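Udp-n-acetylglucosamine pyrophosphorylase (Trypanosoma brucei, PDB 4BQH) probably catalyses the joining of UTP and N-acetyl-alpha-D-glucosamine 1-phosphate into UDP-N-acetyl-alpha-D-glucosamine, with release of diphosphate. Local coordinates at residues N44-V49 / G229-A234; R52-V57 / I397-F402; S212-D217 / G221-E226. One frame throughout, in Å; residues are numbered along the deposited sequence.

Interaction 1: residues N44-V49 / G229-A234. With 9VU ((3S)-3-[2-(1,3-benzodioxol-5-yl)-2-oxidanylidene-ethyl]-4-bromanyl-5-methyl-3-oxidanyl-1H-indol-2-one), chain C.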
loop_
_atom_site.group_PDB
_atom_site.type_symbol
_atom_site.label_atom_id
_atom_site.label_comp_id
_atom_site.label_asym_id
_atom_site.label_seq_id
_atom_site.Cartn_x
_atom_site.Cartn_y
_atom_site.Cartn_z
ATOM N N ASN A 44 3.762 23.348 1.076
ATOM C CA ASN A 44 4.124 22.112 1.758
ATOM C C ASN A 44 3.102 21.001 1.654
ATOM O O ASN A 44 3.465 19.829 1.808
ATOM C CB ASN A 44 4.389 22.381 3.233
ATOM C CG ASN A 44 5.440 23.444 3.435
ATOM O OD1 ASN A 44 6.353 23.590 2.613
ATOM N ND2 ASN A 44 5.306 24.210 4.508
ATOM N N GLU A 45 1.835 21.362 1.443
ATOM C CA GLU A 45 0.762 20.352 1.407
ATOM C C GLU A 45 0.197 20.167 0.012
ATOM O O GLU A 45 -0.439 19.146 -0.243
ATOM C CB GLU A 45 -0.395 20.724 2.340
ATOM C CG GLU A 45 0.022 20.842 3.793
ATOM C CD GLU A 45 -1.164 21.192 4.670
ATOM O OE1 GLU A 45 -2.167 20.445 4.657
ATOM O OE2 GLU A 45 -1.101 22.218 5.361
ATOM N N LEU A 46 0.361 21.169 -0.850
ATOM C CA LEU A 46 -0.063 21.058 -2.261
ATOM C C LEU A 46 1.101 21.278 -3.232
ATOM O O LEU A 46 0.924 21.819 -4.330
ATOM C CB LEU A 46 -1.225 22.020 -2.584
ATOM C CG LEU A 46 -2.518 21.594 -1.871
ATOM C CD1 LEU A 46 -2.707 22.513 -0.692
ATOM C CD2 LEU A 46 -3.718 21.628 -2.815
ATOM N N ALA A 47 2.295 20.880 -2.803
ATOM C CA ALA A 47 3.488 21.015 -3.639
ATOM C C ALA A 47 3.239 20.388 -5.015
ATOM O O ALA A 47 2.686 19.281 -5.113
ATOM C CB ALA A 47 4.684 20.359 -2.955
ATOM N N GLY A 48 3.607 21.107 -6.066
ATOM C CA GLY A 48 3.555 20.576 -7.417
ATOM C C GLY A 48 2.193 20.614 -8.089
ATOM O O GLY A 48 2.120 20.489 -9.313
ATOM N N VAL A 49 1.117 20.823 -7.304
ATOM C CA VAL A 49 -0.247 20.859 -7.856
ATOM C C VAL A 49 -0.378 21.973 -8.887
ATOM O O VAL A 49 -0.016 23.135 -8.631
ATOM C CB VAL A 49 -1.315 21.051 -6.745
ATOM C CG1 VAL A 49 -2.673 21.457 -7.334
ATOM C CG2 VAL A 49 -1.419 19.797 -5.868
ATOM N N GLY A 229 -7.079 31.633 5.933
ATOM C CA GLY A 229 -5.692 31.205 5.805
ATOM C C GLY A 229 -5.521 29.756 5.347
ATOM O O GLY A 229 -4.438 29.192 5.472
ATOM N N ARG A 230 -6.575 29.158 4.813
ATOM C CA ARG A 230 -6.504 27.734 4.457
ATOM C C ARG A 230 -7.541 27.365 3.417
ATOM O O ARG A 230 -8.728 27.658 3.588
ATOM C CB ARG A 230 -6.679 26.860 5.701
ATOM C CG ARG A 230 -6.417 25.378 5.448
ATOM C CD ARG A 230 -6.271 24.588 6.740
ATOM N NE ARG A 230 -5.934 23.187 6.443
ATOM C CZ ARG A 230 -4.702 22.764 6.160
ATOM N NH1 ARG A 230 -3.694 23.631 6.114
ATOM N NH2 ARG A 230 -4.487 21.480 5.910
ATOM N N ILE A 231 -7.094 26.727 2.334
ATOM C CA ILE A 231 -8.036 26.201 1.358
ATOM C C ILE A 231 -8.515 24.826 1.774
ATOM O O ILE A 231 -7.827 24.088 2.473
ATOM C CB ILE A 231 -7.473 26.145 -0.082
ATOM C CG1 ILE A 231 -6.446 25.039 -0.243
ATOM C CG2 ILE A 231 -6.930 27.490 -0.537
ATOM C CD1 ILE A 231 -6.289 24.618 -1.697
ATOM N N CYS A 232 -9.728 24.503 1.354
ATOM C CA CYS A 232 -10.268 23.192 1.542
ATOM C C CYS A 232 -9.483 22.251 0.621
ATOM O O CYS A 232 -9.373 22.486 -0.579
ATOM C CB CYS A 232 -11.741 23.175 1.155
ATOM S SG CYS A 232 -12.456 21.643 1.734
ATOM N N ALA A 233 -8.898 21.219 1.212
ATOM C CA ALA A 233 -8.169 20.189 0.448
ATOM C C ALA A 233 -8.257 18.876 1.205
ATOM O O ALA A 233 -8.513 18.842 2.421
ATOM C CB ALA A 233 -6.709 20.598 0.191
ATOM N N ALA A 234 -8.096 17.776 0.476
ATOM C CA ALA A 234 -8.345 16.457 1.061
ATOM C C ALA A 234 -7.337 15.487 0.488
ATOM O O ALA A 234 -6.778 15.759 -0.568
ATOM C CB ALA A 234 -9.753 16.007 0.727
HETATM O OAN 9VU C . -1.343 18.881 -10.651
HETATM C CAH 9VU C . -0.403 18.075 -10.798
HETATM N NAG 9VU C . 0.886 18.410 -10.705
HETATM C CAC 9VU C . 1.644 17.306 -10.953
HETATM C CAB 9VU C . 2.976 17.197 -10.987
HETATM C CAA 9VU C . 3.633 15.994 -11.289
HETATM C CAF 9VU C . 2.840 14.878 -11.580
HETATM C CAJ 9VU C . 3.465 13.625 -11.899
HETATM C CAE 9VU C . 1.438 15.043 -11.533
HETATM BR BRA 9VU C . 0.398 13.489 -11.868
HETATM C CAD 9VU C . 0.849 16.233 -11.225
HETATM C CAI 9VU C . -0.511 16.697 -11.133
HETATM O OAL 9VU C . -1.127 16.653 -12.423
HETATM C CAM 9VU C . -1.453 15.862 -10.226
HETATM C CAO 9VU C . -1.098 15.938 -8.726
HETATM O OAP 9VU C . -0.245 16.766 -8.373
HETATM C CAQ 9VU C . -1.806 15.091 -7.824
HETATM C CAV 9VU C . -2.563 13.996 -8.249
HETATM C CAU 9VU C . -3.232 13.218 -7.380
HETATM O OAY 9VU C . -3.997 12.116 -7.634
HETATM C CAX 9VU C . -4.776 11.950 -6.417
HETATM O OAW 9VU C . -3.927 12.501 -5.403
HETATM C CAT 9VU C . -3.182 13.439 -6.067
HETATM C CAS 9VU C . -2.462 14.463 -5.579
HETATM C CAR 9VU C . -1.754 15.300 -6.440
#
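Glu45 and Arg230 meet through two stretched side chains: beyond its CG the glutamate runs straight (chi2 -179°), while Arg230 sets CG anti to its backbone N and stays extended as far as NE, carrying the guanidinium across to the loop 44-49. The two chains cross at about a right angle, yet their flat ends lie nearly in one plane, 28° apart. Arg230 therefore grips the carboxylate end-on with both terminal nitrogens, NH2 giving a hydrogen bond of 2.8 Å to Glu45 OE1 and NH1 one of 3.0 Å to Glu45 OE2. OE1 accepts with its syn lone pair; OE2 is also met on the syn side, though 23° out of the carboxylate plane. This bidentate salt bridge fixes the rotation of both groups and illustrates how a charged pair can clasp a loop to a strand.

Beside it the contact turns apolar. The ends of Leu46 and Ile231 meet, CD2 of Leu46 lying 4.1 Å from CD1 of Ile231, and the same CD2 also rests against CB of Ala233. A type II turn then carries the loop from Leu46 to Val49, closed by Val49 N to Leu46 O, with Gly48 at its positive-phi position. The turn presents Gly48 O to the inhibitor, whose NAG donates a 2.8 Å bond to it.

The loop connects helix 32-44 to helix 51-64. Leu38 and Gln41 of the former pack on strand 230-234, the central strand of a small antiparallel sheet, and Pro214 of the adjacent strand 213-214 touches both Leu46 and Ile231.

Interaction 2: residues R52-V57 / I397-F402. With 9VU ((3S)-3-[2-(1,3-benzodioxol-5-yl)-2-oxidanylidene-ethyl]-4-bromanyl-5-methyl-3-oxidanyl-1H-indol-2-one), chain C.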
loop_
_atom_site.group_PDB
_atom_site.type_symbol
_atom_site.label_atom_id
_atom_site.label_comp_id
_atom_site.label_asym_id
_atom_site.label_seq_id
_atom_site.Cartn_x
_atom_site.Cartn_y
_atom_site.Cartn_z
ATOM N N ARG A 52 -4.388 25.290 -12.713
ATOM C CA ARG A 52 -5.126 25.333 -13.984
ATOM C C ARG A 52 -5.556 23.944 -14.445
ATOM O O ARG A 52 -6.695 23.742 -14.867
ATOM C CB ARG A 52 -4.275 25.939 -15.099
ATOM C CG ARG A 52 -4.177 27.443 -15.044
ATOM C CD ARG A 52 -3.369 27.972 -16.227
ATOM N NE ARG A 52 -4.062 27.765 -17.501
ATOM C CZ ARG A 52 -5.020 28.548 -17.995
ATOM N NH1 ARG A 52 -5.442 29.616 -17.326
ATOM N NH2 ARG A 52 -5.567 28.261 -19.175
ATOM N N HIS A 53 -4.628 22.994 -14.366
ATOM C CA HIS A 53 -4.923 21.615 -14.711
ATOM C C HIS A 53 -6.084 21.106 -13.886
ATOM O O HIS A 53 -6.972 20.433 -14.394
ATOM C CB HIS A 53 -3.681 20.738 -14.514
ATOM C CG HIS A 53 -3.970 19.273 -14.628
ATOM N ND1 HIS A 53 -4.445 18.716 -15.768
ATOM C CD2 HIS A 53 -3.882 18.252 -13.691
ATOM C CE1 HIS A 53 -4.637 17.395 -15.566
ATOM N NE2 HIS A 53 -4.270 17.108 -14.305
ATOM N N PHE A 54 -6.109 21.424 -12.596
ATOM C CA PHE A 54 -7.218 20.935 -11.767
ATOM C C PHE A 54 -8.603 21.514 -12.069
ATOM O O PHE A 54 -9.617 20.858 -11.791
ATOM C CB PHE A 54 -6.864 20.982 -10.285
ATOM C CG PHE A 54 -6.232 19.697 -9.803
ATOM C CD1 PHE A 54 -7.040 18.583 -9.511
ATOM C CD2 PHE A 54 -4.842 19.569 -9.717
ATOM C CE1 PHE A 54 -6.475 17.381 -9.091
ATOM C CE2 PHE A 54 -4.263 18.360 -9.293
ATOM C CZ PHE A 54 -5.083 17.263 -9.002
ATOM N N ASN A 55 -8.659 22.721 -12.644
ATOM C CA ASN A 55 -9.941 23.188 -13.196
ATOM C C ASN A 55 -10.463 22.245 -14.283
ATOM O O ASN A 55 -11.654 21.929 -14.324
ATOM C CB ASN A 55 -9.819 24.608 -13.755
ATOM C CG ASN A 55 -9.388 25.618 -12.705
ATOM O OD1 ASN A 55 -9.744 25.522 -11.516
ATOM N ND2 ASN A 55 -8.621 26.612 -13.151
ATOM N N ASP A 56 -9.567 21.772 -15.152
ATOM C CA ASP A 56 -9.958 20.803 -16.189
ATOM C C ASP A 56 -10.355 19.475 -15.569
ATOM O O ASP A 56 -11.273 18.818 -16.045
ATOM C CB ASP A 56 -8.788 20.538 -17.143
ATOM C CG ASP A 56 -8.483 21.715 -18.036
ATOM O OD1 ASP A 56 -9.379 22.556 -18.248
ATOM O OD2 ASP A 56 -7.338 21.804 -18.535
ATOM N N VAL A 57 -9.637 19.086 -14.517
ATOM C CA VAL A 57 -9.942 17.843 -13.816
ATOM C C VAL A 57 -11.359 17.939 -13.252
ATOM O O VAL A 57 -12.179 17.022 -13.422
ATOM C CB VAL A 57 -8.921 17.581 -12.685
ATOM C CG1 VAL A 57 -9.361 16.384 -11.843
ATOM C CG2 VAL A 57 -7.531 17.334 -13.273
ATOM N N ILE A 397 -17.145 19.635 -3.929
ATOM C CA ILE A 397 -16.734 18.460 -4.715
ATOM C C ILE A 397 -15.326 18.074 -4.279
ATOM O O ILE A 397 -14.431 18.920 -4.277
ATOM C CB ILE A 397 -16.746 18.748 -6.231
ATOM C CG1 ILE A 397 -18.149 19.197 -6.702
ATOM C CG2 ILE A 397 -16.259 17.509 -7.012
ATOM C CD1 ILE A 397 -19.239 18.153 -6.489
ATOM N N LYS A 398 -15.148 16.805 -3.915
ATOM C CA LYS A 398 -13.811 16.245 -3.629
ATOM C C LYS A 398 -13.402 15.357 -4.795
ATOM O O LYS A 398 -14.251 14.737 -5.434
ATOM C CB LYS A 398 -13.809 15.490 -2.301
ATOM C CG LYS A 398 -14.078 16.400 -1.110
ATOM C CD LYS A 398 -13.706 15.705 0.205
ATOM C CE LYS A 398 -13.888 16.631 1.410
ATOM N NZ LYS A 398 -13.656 15.878 2.689
ATOM N N LEU A 399 -12.116 15.353 -5.120
ATOM C CA LEU A 399 -11.641 14.642 -6.302
ATOM C C LEU A 399 -10.613 13.629 -5.879
ATOM O O LEU A 399 -9.728 13.955 -5.108
ATOM C CB LEU A 399 -10.989 15.628 -7.274
ATOM C CG LEU A 399 -11.960 16.652 -7.866
ATOM C CD1 LEU A 399 -11.153 17.758 -8.545
ATOM C CD2 LEU A 399 -12.903 15.998 -8.868
ATOM N N GLU A 400 -10.704 12.409 -6.400
ATOM C CA GLU A 400 -9.724 11.381 -6.023
ATOM C C GLU A 400 -9.214 10.657 -7.256
ATOM O O GLU A 400 -9.927 10.532 -8.246
ATOM C CB GLU A 400 -10.347 10.363 -5.034
ATOM C CG GLU A 400 -10.643 10.968 -3.654
ATOM C CD GLU A 400 -11.309 9.995 -2.674
ATOM O OE1 GLU A 400 -11.832 8.942 -3.093
ATOM O OE2 GLU A 400 -11.340 10.300 -1.460
ATOM N N ALA A 401 -7.975 10.177 -7.191
ATOM C CA ALA A 401 -7.514 9.238 -8.202
ATOM C C ALA A 401 -6.742 8.112 -7.536
ATOM O O ALA A 401 -6.155 8.293 -6.466
ATOM C CB ALA A 401 -6.658 9.931 -9.271
ATOM N N PHE A 402 -6.762 6.942 -8.176
ATOM C CA PHE A 402 -6.161 5.723 -7.603
ATOM C C PHE A 402 -5.159 5.121 -8.563
ATOM O O PHE A 402 -5.201 5.415 -9.769
ATOM C CB PHE A 402 -7.273 4.711 -7.295
ATOM C CG PHE A 402 -8.323 5.292 -6.433
ATOM C CD1 PHE A 402 -8.072 5.494 -5.074
ATOM C CD2 PHE A 402 -9.500 5.775 -6.986
ATOM C CE1 PHE A 402 -9.012 6.121 -4.277
ATOM C CE2 PHE A 402 -10.465 6.388 -6.177
ATOM C CZ PHE A 402 -10.214 6.561 -4.823
HETATM O OAN 9VU C . -1.343 18.881 -10.651
HETATM C CAH 9VU C . -0.403 18.075 -10.798
HETATM N NAG 9VU C . 0.886 18.410 -10.705
HETATM C CAC 9VU C . 1.644 17.306 -10.953
HETATM C CAB 9VU C . 2.976 17.197 -10.987
HETATM C CAA 9VU C . 3.633 15.994 -11.289
HETATM C CAF 9VU C . 2.840 14.878 -11.580
HETATM C CAJ 9VU C . 3.465 13.625 -11.899
HETATM C CAE 9VU C . 1.438 15.043 -11.533
HETATM BR BRA 9VU C . 0.398 13.489 -11.868
HETATM C CAD 9VU C . 0.849 16.233 -11.225
HETATM C CAI 9VU C . -0.511 16.697 -11.133
HETATM O OAL 9VU C . -1.127 16.653 -12.423
HETATM C CAM 9VU C . -1.453 15.862 -10.226
HETATM C CAO 9VU C . -1.098 15.938 -8.726
HETATM O OAP 9VU C . -0.245 16.766 -8.373
HETATM C CAQ 9VU C . -1.806 15.091 -7.824
HETATM C CAV 9VU C . -2.563 13.996 -8.249
HETATM C CAU 9VU C . -3.232 13.218 -7.380
HETATM O OAY 9VU C . -3.997 12.116 -7.634
HETATM C CAX 9VU C . -4.776 11.950 -6.417
HETATM O OAW 9VU C . -3.927 12.501 -5.403
HETATM C CAT 9VU C . -3.182 13.439 -6.067
HETATM C CAS 9VU C . -2.462 14.463 -5.579
HETATM C CAR 9VU C . -1.754 15.300 -6.440
#
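Leu399 and Val57 make the nearest approach between helix segment 52-57 and strand segment 397-402, with CD1 of Leu399 4.0 Å from CG1 of Val57. The two side chains cross obliquely, and the leucine methyl is shared: the same CD1 lies 4.3 Å from CD1 of Phe54, at the edge of the phenyl ring and near its plane. One branch of one strand residue thus meets two helix residues three positions apart, a simple example of apolar helix-on-strand packing, with all three residues buried.

The Phe54 ring has a second duty at its edge. Its CE2 comes to 3.3 Å from the inhibitor oxygen OAN, again near the ring plane, and CZ borders the linker that joins the two ring systems of the inhibitor. His53, one residue earlier, brings CD2 to 3.4 Å from the inhibitor hydroxyl oxygen OAL, which stands obliquely to the imidazole. From the strand side, Ala401 meets the dioxole end, CB lying 3.8 Å from OAY. Helix and strand therefore touch different parts of the same ligand in its allosteric pocket.

What positions these groups lies a step further out. A chi1 of 170° turns the His53 imidazole away from its own backbone N and along the helix toward Val57, whose CG2 sits over one of its faces, 3.4 Å above the plane and displaced from the ring centre. The backbone bond from Val57 N to His53 O joins the same pair, and Asp50 OD1 accepts from His53 N. Tyr380 meets the Phe54 ring with planes at about 75°.

Helix 51-64 packs on strand 394-400, which pairs antiparallel with strand 381-387; Leu399 also touches Ala382 of that strand, while Val213 of strand 213-214 contacts both Phe54 and Leu399.

Interaction 3: residues S212-D217 / G221-E226. With 9VU ((3S)-3-[2-(1,3-benzodioxol-5-yl)-2-oxidanylidene-ethyl]-4-bromanyl-5-methyl-3-oxidanyl-1H-indol-2-one), chain C.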
loop_
_atom_site.group_PDB
_atom_site.type_symbol
_atom_site.label_atom_id
_atom_site.label_comp_id
_atom_site.label_asym_id
_atom_site.label_seq_id
_atom_site.Cartn_x
_atom_site.Cartn_y
_atom_site.Cartn_z
ATOM N N SER A 212 -2.088 17.021 -1.190
ATOM C CA SER A 212 -3.530 16.965 -1.093
ATOM C C SER A 212 -4.144 17.588 -2.358
ATOM O O SER A 212 -3.442 18.157 -3.206
ATOM C CB SER A 212 -3.981 17.704 0.154
ATOM O OG SER A 212 -3.576 19.067 0.089
ATOM N N VAL A 213 -5.460 17.458 -2.503
ATOM C CA VAL A 213 -6.156 17.932 -3.704
ATOM C C VAL A 213 -7.236 18.926 -3.245
ATOM O O VAL A 213 -7.967 18.633 -2.295
ATOM C CB VAL A 213 -6.819 16.746 -4.437
ATOM C CG1 VAL A 213 -7.672 17.223 -5.613
ATOM C CG2 VAL A 213 -5.735 15.807 -4.971
ATOM N N PRO A 214 -7.329 20.098 -3.893
ATOM C CA PRO A 214 -8.362 21.090 -3.437
ATOM C C PRO A 214 -9.799 20.569 -3.561
ATOM O O PRO A 214 -10.063 19.659 -4.385
ATOM C CB PRO A 214 -8.190 22.254 -4.411
ATOM C CG PRO A 214 -6.807 22.092 -4.984
ATOM C CD PRO A 214 -6.561 20.602 -5.044
ATOM N N CYS A 215 -10.709 21.120 -2.754
ATOM C CA CYS A 215 -12.140 20.877 -2.909
ATOM C C CYS A 215 -12.819 22.093 -3.535
ATOM O O CYS A 215 -12.402 23.232 -3.296
ATOM C CB CYS A 215 -12.812 20.627 -1.575
ATOM S SG CYS A 215 -11.747 19.844 -0.361
ATOM N N TYR A 216 -13.873 21.835 -4.305
ATOM C CA TYR A 216 -14.462 22.845 -5.192
ATOM C C TYR A 216 -15.955 23.070 -4.998
ATOM O O TYR A 216 -16.692 22.132 -4.736
ATOM C CB TYR A 216 -14.221 22.405 -6.645
ATOM C CG TYR A 216 -12.762 22.402 -7.026
ATOM C CD1 TYR A 216 -11.943 21.296 -6.759
ATOM C CD2 TYR A 216 -12.193 23.519 -7.650
ATOM C CE1 TYR A 216 -10.601 21.316 -7.107
ATOM C CE2 TYR A 216 -10.867 23.549 -8.001
ATOM C CZ TYR A 216 -10.077 22.450 -7.720
ATOM O OH TYR A 216 -8.773 22.487 -8.050
ATOM N N ASP A 217 -16.389 24.316 -5.161
ATOM C CA ASP A 217 -17.810 24.608 -5.335
ATOM C C ASP A 217 -18.252 24.082 -6.702
ATOM O O ASP A 217 -17.623 24.381 -7.702
ATOM C CB ASP A 217 -18.059 26.114 -5.254
ATOM C CG ASP A 217 -19.530 26.459 -5.404
ATOM O OD1 ASP A 217 -20.320 26.109 -4.506
ATOM O OD2 ASP A 217 -19.893 27.080 -6.421
ATOM N N GLY A 221 -17.066 26.407 -9.710
ATOM C CA GLY A 221 -15.697 25.890 -9.874
ATOM C C GLY A 221 -14.628 26.565 -9.014
ATOM O O GLY A 221 -13.423 26.300 -9.190
ATOM N N ARG A 222 -15.048 27.413 -8.074
ATOM C CA ARG A 222 -14.118 28.036 -7.135
ATOM C C ARG A 222 -13.635 27.057 -6.080
ATOM O O ARG A 222 -14.421 26.318 -5.508
ATOM C CB ARG A 222 -14.761 29.221 -6.408
ATOM C CG ARG A 222 -14.947 30.452 -7.281
ATOM C CD ARG A 222 -15.606 31.553 -6.462
ATOM N NE ARG A 222 -16.296 32.513 -7.325
ATOM C CZ ARG A 222 -17.408 33.169 -6.988
ATOM N NH1 ARG A 222 -17.981 32.973 -5.804
ATOM N NH2 ARG A 222 -17.957 34.021 -7.844
ATOM N N ILE A 223 -12.346 27.111 -5.789
ATOM C CA ILE A 223 -11.805 26.387 -4.646
ATOM C C ILE A 223 -12.463 26.935 -3.380
ATOM O O ILE A 223 -12.564 28.168 -3.192
ATOM C CB ILE A 223 -10.267 26.496 -4.575
ATOM C CG1 ILE A 223 -9.645 25.677 -5.716
ATOM C CG2 ILE A 223 -9.730 25.962 -3.250
ATOM C CD1 ILE A 223 -8.142 25.844 -5.895
ATOM N N ILE A 224 -12.913 26.024 -2.521
ATOM C CA ILE A 224 -13.538 26.419 -1.271
ATOM C C ILE A 224 -12.454 26.771 -0.254
ATOM O O ILE A 224 -11.414 26.124 -0.202
ATOM C CB ILE A 224 -14.435 25.293 -0.733
ATOM C CG1 ILE A 224 -15.608 25.036 -1.694
ATOM C CG2 ILE A 224 -14.938 25.622 0.686
ATOM C CD1 ILE A 224 -16.287 23.688 -1.507
ATOM N N MET A 225 -12.695 27.827 0.531
ATOM C CA MET A 225 -11.822 28.197 1.636
ATOM C C MET A 225 -12.324 27.582 2.937
ATOM O O MET A 225 -13.507 27.734 3.283
ATOM C CB MET A 225 -11.767 29.735 1.786
ATOM C CG MET A 225 -11.340 30.499 0.534
ATOM S SD MET A 225 -9.667 30.049 0.039
ATOM C CE MET A 225 -8.700 30.857 1.329
ATOM N N GLU A 226 -11.447 26.869 3.642
ATOM C CA GLU A 226 -11.767 26.397 4.988
ATOM C C GLU A 226 -11.846 27.608 5.940
ATOM O O GLU A 226 -12.741 27.703 6.800
ATOM C CB GLU A 226 -10.720 25.406 5.471
ATOM C CG GLU A 226 -11.070 24.752 6.804
ATOM C CD GLU A 226 -10.140 23.612 7.183
ATOM O OE1 GLU A 226 -9.214 23.278 6.409
ATOM O OE2 GLU A 226 -10.345 23.038 8.272
HETATM O OAN 9VU C . -1.343 18.881 -10.651
HETATM C CAH 9VU C . -0.403 18.075 -10.798
HETATM N NAG 9VU C . 0.886 18.410 -10.705
HETATM C CAC 9VU C . 1.644 17.306 -10.953
HETATM C CAB 9VU C . 2.976 17.197 -10.987
HETATM C CAA 9VU C . 3.633 15.994 -11.289
HETATM C CAF 9VU C . 2.840 14.878 -11.580
HETATM C CAJ 9VU C . 3.465 13.625 -11.899
HETATM C CAE 9VU C . 1.438 15.043 -11.533
HETATM BR BRA 9VU C . 0.398 13.489 -11.868
HETATM C CAD 9VU C . 0.849 16.233 -11.225
HETATM C CAI 9VU C . -0.511 16.697 -11.133
HETATM O OAL 9VU C . -1.127 16.653 -12.423
HETATM C CAM 9VU C . -1.453 15.862 -10.226
HETATM C CAO 9VU C . -1.098 15.938 -8.726
HETATM O OAP 9VU C . -0.245 16.766 -8.373
HETATM C CAQ 9VU C . -1.806 15.091 -7.824
HETATM C CAV 9VU C . -2.563 13.996 -8.249
HETATM C CAU 9VU C . -3.232 13.218 -7.380
HETATM O OAY 9VU C . -3.997 12.116 -7.634
HETATM C CAX 9VU C . -4.776 11.950 -6.417
HETATM O OAW 9VU C . -3.927 12.501 -5.403
HETATM C CAT 9VU C . -3.182 13.439 -6.067
HETATM C CAS 9VU C . -2.462 14.463 -5.579
HETATM C CAR 9VU C . -1.754 15.300 -6.440
#
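Asp217 N donates to Arg222 O at 2.8 Å, nearly straight at 168°, and this is the shortest polar bond between the two segments. The same carbonyl oxygen is approached by a second, weaker donor, CA of Tyr216 at 3.5 Å. Cys215 O repeats the pattern one step away: Ile224 N gives it a nearly straight 2.9 Å hydrogen bond, and CA of Ile223 comes close beside it. These two bonds flank Tyr216 and Ile223, which form a single antiparallel beta bridge of the non-hydrogen-bonded kind. A third bond, Gly221 N to Asp217 O, is more bent at 133° and closes the short connection between the segments, where Gly221 adopts positive phi. The polar end of Asp217 turns to the connection itself, OD2 being hydrogen-bonded to OG1 of Thr220.

Side chains pack around this bridge. Those of Tyr216 and Ile223 run alongside one another, a chi1 of -66° putting the tyrosine ring beside CG1 of Ile223. That CG1 closes to 3.4 Å from CE2 of Tyr216, a tight and oblique approach to the ring, while Gly221 O lies in the ring plane at its edge. Ile223 ends with CD1 3.9 Å from CB of Pro214. Ile224 instead lays CG1 and CD1 along the backbone of Tyr216 and Asp217.

Backbone bonding of Cys215 with Cys232 ties the first segment to strand 230-234, which runs between strands 213-214 and 225-227. A disulfide between these cysteines is known for this protein, but here their sulfurs stand too far apart for a closed bond, so it is doubtful. Val213 faces the inhibitor, its CG2 3.6 Å from CAS of the benzodioxole. Tyr216 packs on Phe54 and Leu58 of helix 51-64, and its backbone pairs with Ile397 of strand 394-400.

In the fold
All three contacts border one inhibitor and illustrate how an allosteric pocket can be assembled from distant parts of a chain. Interaction 2 is wholly buried and purely apolar; interactions 1 and 3 are only partly buried and add polar bonds, a side-chain salt bridge in the first and backbone pairing in the third. Interactions 1 and 3 share the small antiparallel sheet, where Cys232 N probably bonds to Ile224 O; a probable bond from Ser212 N to Glu45 O ties the loop 44-49 to it. Interaction 2 touches both: Phe54 packs on Val49, and Lys398 on Ala234. Interaction 3 is local in sequence, whereas the other two bridge long spans.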